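Local coordinates for beta-ketoacyl-[acyl-carrier-protein] synthase FabY (PDB 4CW4) that catalyses the condensation of acetyl-CoA with malonyl-acyl carrier protein to make the acetoacetyl-acyl carrier protein primer of fatty acid synthesis, at residues 207-210 / 211-214; 597-600 / 601-604. All blocks are in the same frame, centred on the assembly; numbering follows the deposited sequence.

Contact 1 of 2, residues 207-210 / 211-214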
loop_
_atom_site.group_PDB
_atom_site.type_symbol
_atom_site.label_atom_id
_atom_site.label_comp_id
_atom_site.label_asym_id
_atom_site.label_seq_id
_atom_site.Cartn_x
_atom_site.Cartn_y
_atom_site.Cartn_z
ATOM N N GLY A 207 1.911 9.005 28.520
ATOM C CA GLY A 207 1.490 9.400 29.847
ATOM C C GLY A 207 0.138 10.085 29.915
ATOM O O GLY A 207 -0.179 10.693 30.934
ATOM N N ILE A 208 -0.657 9.986 28.853
ATOM C CA ILE A 208 -1.975 10.602 28.821
ATOM C C ILE A 208 -3.011 9.529 28.495
ATOM O O ILE A 208 -2.813 8.714 27.591
ATOM C CB ILE A 208 -2.032 11.759 27.794
ATOM C CG1 ILE A 208 -1.007 12.847 28.134
ATOM C CG2 ILE A 208 -3.432 12.377 27.761
ATOM C CD1 ILE A 208 -0.801 13.837 27.032
ATOM N N ASP A 209 -4.099 9.508 29.264
ATOM C CA ASP A 209 -5.188 8.571 29.013
ATOM C C ASP A 209 -5.710 8.808 27.589
ATOM O O ASP A 209 -5.989 9.938 27.210
ATOM C CB ASP A 209 -6.297 8.785 30.065
ATOM C CG ASP A 209 -7.387 7.704 30.059
ATOM O OD1 ASP A 209 -7.619 7.025 29.042
ATOM O OD2 ASP A 209 -8.044 7.554 31.115
ATOM N N TRP A 210 -5.824 7.754 26.786
ATOM C CA TRP A 210 -6.339 7.901 25.423
ATOM C C TRP A 210 -7.713 8.587 25.441
ATOM O O TRP A 210 -8.001 9.418 24.585
ATOM C CB TRP A 210 -6.413 6.549 24.695
ATOM C CG TRP A 210 -6.921 6.683 23.269
ATOM C CD1 TRP A 210 -8.080 6.169 22.762
ATOM C CD2 TRP A 210 -6.298 7.395 22.187
ATOM N NE1 TRP A 210 -8.212 6.510 21.439
ATOM C CE2 TRP A 210 -7.136 7.268 21.065
ATOM C CE3 TRP A 210 -5.115 8.125 22.061
ATOM C CZ2 TRP A 210 -6.826 7.846 19.835
ATOM C CZ3 TRP A 210 -4.811 8.691 20.837
ATOM C CH2 TRP A 210 -5.664 8.552 19.743
ATOM N N LYS A 211 -8.536 8.269 26.436
ATOM C CA LYS A 211 -9.837 8.927 26.584
ATOM C C LYS A 211 -9.725 10.448 26.691
ATOM O O LYS A 211 -10.543 11.175 26.130
ATOM C CB LYS A 211 -10.581 8.390 27.807
ATOM C CG LYS A 211 -11.886 9.116 28.087
ATOM C CD LYS A 211 -12.958 8.149 28.513
ATOM C CE LYS A 211 -14.242 8.871 28.942
ATOM N NZ LYS A 211 -14.764 9.827 27.935
ATOM N N THR A 212 -8.731 10.925 27.424
ATOM C CA THR A 212 -8.531 12.354 27.574
ATOM C C THR A 212 -8.204 12.996 26.232
ATOM O O THR A 212 -8.693 14.088 25.903
ATOM C CB THR A 212 -7.396 12.653 28.570
ATOM O OG1 THR A 212 -7.695 12.054 29.830
ATOM C CG2 THR A 212 -7.233 14.146 28.773
ATOM N N ILE A 213 -7.356 12.323 25.459
ATOM C CA ILE A 213 -6.994 12.816 24.130
ATOM C C ILE A 213 -8.236 12.910 23.233
ATOM O O ILE A 213 -8.518 13.962 22.657
ATOM C CB ILE A 213 -5.892 11.937 23.494
ATOM C CG1 ILE A 213 -4.614 12.065 24.340
ATOM C CG2 ILE A 213 -5.653 12.325 22.013
ATOM C CD1 ILE A 213 -3.518 11.050 23.965
ATOM N N VAL A 214 -8.997 11.827 23.150
ATOM C CA VAL A 214 -10.194 11.798 22.313
ATOM C C VAL A 214 -11.204 12.877 22.743
ATOM O O VAL A 214 -11.797 13.542 21.885
ATOM C CB VAL A 214 -10.844 10.403 22.343
ATOM C CG1 VAL A 214 -12.085 10.380 21.494
ATOM C CG2 VAL A 214 -9.865 9.352 21.836
HETATM O O HOH W 1 -5.069 11.482 31.096
#

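Contact 2 of 2, residues 597-600 / 601-604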
loop_
_atom_site.group_PDB
_atom_site.type_symbol
_atom_site.label_atom_id
_atom_site.label_comp_id
_atom_site.label_asym_id
_atom_site.label_seq_id
_atom_site.Cartn_x
_atom_site.Cartn_y
_atom_site.Cartn_z
ATOM N N ILE A 597 -3.678 -3.450 24.428
ATOM C CA ILE A 597 -5.050 -3.073 24.110
ATOM C C ILE A 597 -5.516 -3.836 22.881
ATOM O O ILE A 597 -4.932 -3.715 21.815
ATOM C CB ILE A 597 -5.148 -1.558 23.815
ATOM C CG1 ILE A 597 -4.588 -0.746 25.002
ATOM C CG2 ILE A 597 -6.604 -1.179 23.504
ATOM C CD1 ILE A 597 -4.225 0.695 24.671
ATOM N N TYR A 598 -6.580 -4.612 23.034
ATOM C CA TYR A 598 -7.179 -5.339 21.920
ATOM C C TYR A 598 -8.669 -5.459 22.216
ATOM O O TYR A 598 -9.121 -6.396 22.883
ATOM C CB TYR A 598 -6.561 -6.722 21.705
ATOM C CG TYR A 598 -7.140 -7.439 20.496
ATOM C CD1 TYR A 598 -6.872 -6.992 19.215
ATOM C CD2 TYR A 598 -7.951 -8.557 20.638
ATOM C CE1 TYR A 598 -7.403 -7.619 18.109
ATOM C CE2 TYR A 598 -8.483 -9.201 19.535
ATOM C CZ TYR A 598 -8.212 -8.719 18.274
ATOM O OH TYR A 598 -8.729 -9.339 17.163
ATOM N N ASN A 599 -9.421 -4.488 21.722
ATOM C CA ASN A 599 -10.802 -4.278 22.137
ATOM C C ASN A 599 -11.841 -4.847 21.165
ATOM O O ASN A 599 -12.922 -4.257 20.988
ATOM C CB ASN A 599 -11.036 -2.778 22.329
ATOM C CG ASN A 599 -12.159 -2.476 23.287
ATOM O OD1 ASN A 599 -12.304 -3.128 24.317
ATOM N ND2 ASN A 599 -12.968 -1.478 22.952
ATOM N N PHE A 600 -11.514 -5.991 20.567
ATOM C CA PHE A 600 -12.410 -6.717 19.672
ATOM C C PHE A 600 -13.834 -6.865 20.205
ATOM O O PHE A 600 -14.062 -7.406 21.286
ATOM C CB PHE A 600 -11.816 -8.096 19.373
ATOM C CG PHE A 600 -12.597 -8.901 18.361
ATOM C CD1 PHE A 600 -13.722 -9.609 18.738
ATOM C CD2 PHE A 600 -12.179 -8.976 17.041
ATOM C CE1 PHE A 600 -14.434 -10.354 17.806
ATOM C CE2 PHE A 600 -12.884 -9.734 16.105
ATOM C CZ PHE A 600 -14.010 -10.413 16.485
ATOM N N GLY A 601 -14.787 -6.352 19.432
ATOM C CA GLY A 601 -16.201 -6.539 19.695
ATOM C C GLY A 601 -16.782 -5.727 20.826
ATOM O O GLY A 601 -17.922 -5.972 21.221
ATOM N N GLN A 602 -16.023 -4.760 21.330
ATOM C CA GLN A 602 -16.454 -3.959 22.473
ATOM C C GLN A 602 -16.602 -2.486 22.095
ATOM O O GLN A 602 -15.875 -1.980 21.245
ATOM C CB GLN A 602 -15.441 -4.077 23.613
ATOM C CG GLN A 602 -15.068 -5.498 23.970
ATOM C CD GLN A 602 -15.665 -5.927 25.277
ATOM O OE1 GLN A 602 -16.887 -6.049 25.402
ATOM N NE2 GLN A 602 -14.808 -6.156 26.274
ATOM N N ASP A 603 -17.538 -1.804 22.753
ATOM C CA ASP A 603 -17.721 -0.366 22.561
ATOM C C ASP A 603 -18.034 -0.011 21.109
ATOM O O ASP A 603 -17.615 1.044 20.619
ATOM C CB ASP A 603 -16.463 0.386 23.033
ATOM C CG ASP A 603 -16.118 0.090 24.487
ATOM O OD1 ASP A 603 -17.007 0.283 25.338
ATOM O OD2 ASP A 603 -14.971 -0.335 24.779
ATOM N N LEU A 604 -18.777 -0.878 20.423
ATOM C CA LEU A 604 -19.162 -0.611 19.035
ATOM C C LEU A 604 -20.190 0.504 18.976
ATOM O O LEU A 604 -21.077 0.597 19.823
ATOM C CB LEU A 604 -19.738 -1.858 18.343
ATOM C CG LEU A 604 -18.761 -2.677 17.492
ATOM C CD1 LEU A 604 -17.641 -3.231 18.345
ATOM C CD2 LEU A 604 -19.480 -3.801 16.735
HETATM O O HOH W 2 -13.904 -2.267 26.619
#

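Contact 1 of 2, residues 207-210 / 211-214
An N-cap opens the short helix 210-215, where Asp-209 turns its carboxylate forward onto the backbone N-H of Lys-211. The N-H of Lys-211 reaches Asp-209 OD1 at 3.0 Å and meets it from above the carboxylate plane, 48° out of it. With chi1 at -170°, CG of Asp-209 swings away from its own N and over the first turn. Behind the cap, Asp-209 O accepts from Ile-213 N, and a weaker bond comes from Thr-212 N. A water accepts from Asp-209 N and lies 3.0 Å from Thr-212 OG1, and so adds a bridge from the cap residue to the first turn. One residue on, Val-214 N gives a nearly straight bond to Trp-210 O. The side chains of these two residues also meet. Val-214 CG2 sits over one face of the indole in a CH-pi contact, 3.6 Å from the centroid of the five-membered ring. Trp-210 NE1 itself donates to Leu-273 O. Ile-213 CD1 comes to 3.8 Å from Trp-210 CE3, and Ile-213 CG1 lies 3.6 Å from Ile-208 CG2. Trp-210 and Ile-213 both go on to Val-307 of strand 307-314. The carboxylate satisfies an N-H that has no preceding helical carbonyl, and its negative charge probably also suits the positive end of the helix dipole.

Contact 2 of 2, residues 597-600 / 601-604
Asn-599 lays its side-chain amide across Gln-602 and Asp-603, with OD1 3.4 Å from Gln-602 CB. The side chains of Asn-599 and Gln-602 cross at about a right angle, with their amide planes 45° apart. On the other branch, ND2 donates to Asp-603 OD2 at 2.9 Å, and the bond is nearly straight at 165°. The acceptor lies close to the amide plane of Asn-599, and the carboxylate uses its anti lone pair. A water donates to both Asn-599 OD1 and Asp-603 OD2, so it bridges the two groups beside the direct bond. These two links should limit rotation of the amide. The backbone forms a type II beta turn from Asn-599 to Gln-602, closed by Gln-602 N to Asn-599 O at 3.2 Å. Gly-601 takes the third position with phi 75°, the positive phi that a type II turn has there. Across the dimer interface, Asn-599 and Asp-603 pack on Phe-399 of the second subunit. Tyr-598, just before the turn, meets the rings of Tyr-271, Tyr-183 and His-188. The turn lies in the loop between helix 565-590 and strand 611-612, and Asn-599 holds this loop against helix 263-273 through backbone hydrogen bonds with Tyr-271.

Contact 1 comes first along the chain and closes long before contact 2 opens. Their centres are about 17 Å apart. Their nearest atoms are about 6 Å apart, so they do not touch. Both lie on the same side of the chain's centre, at the surface. Helix 190-204 precedes contact 1, and its Thr-200 accepts from Ile-597 N of contact 2. Both contacts are also hydrogen-bonded to the end of helix 263-273. Contact 1 lies within the N-terminal ketosynthase family region; the later chain of contact 2 packs against that region and against the second subunit. Both lie away from the annotated active-site residues.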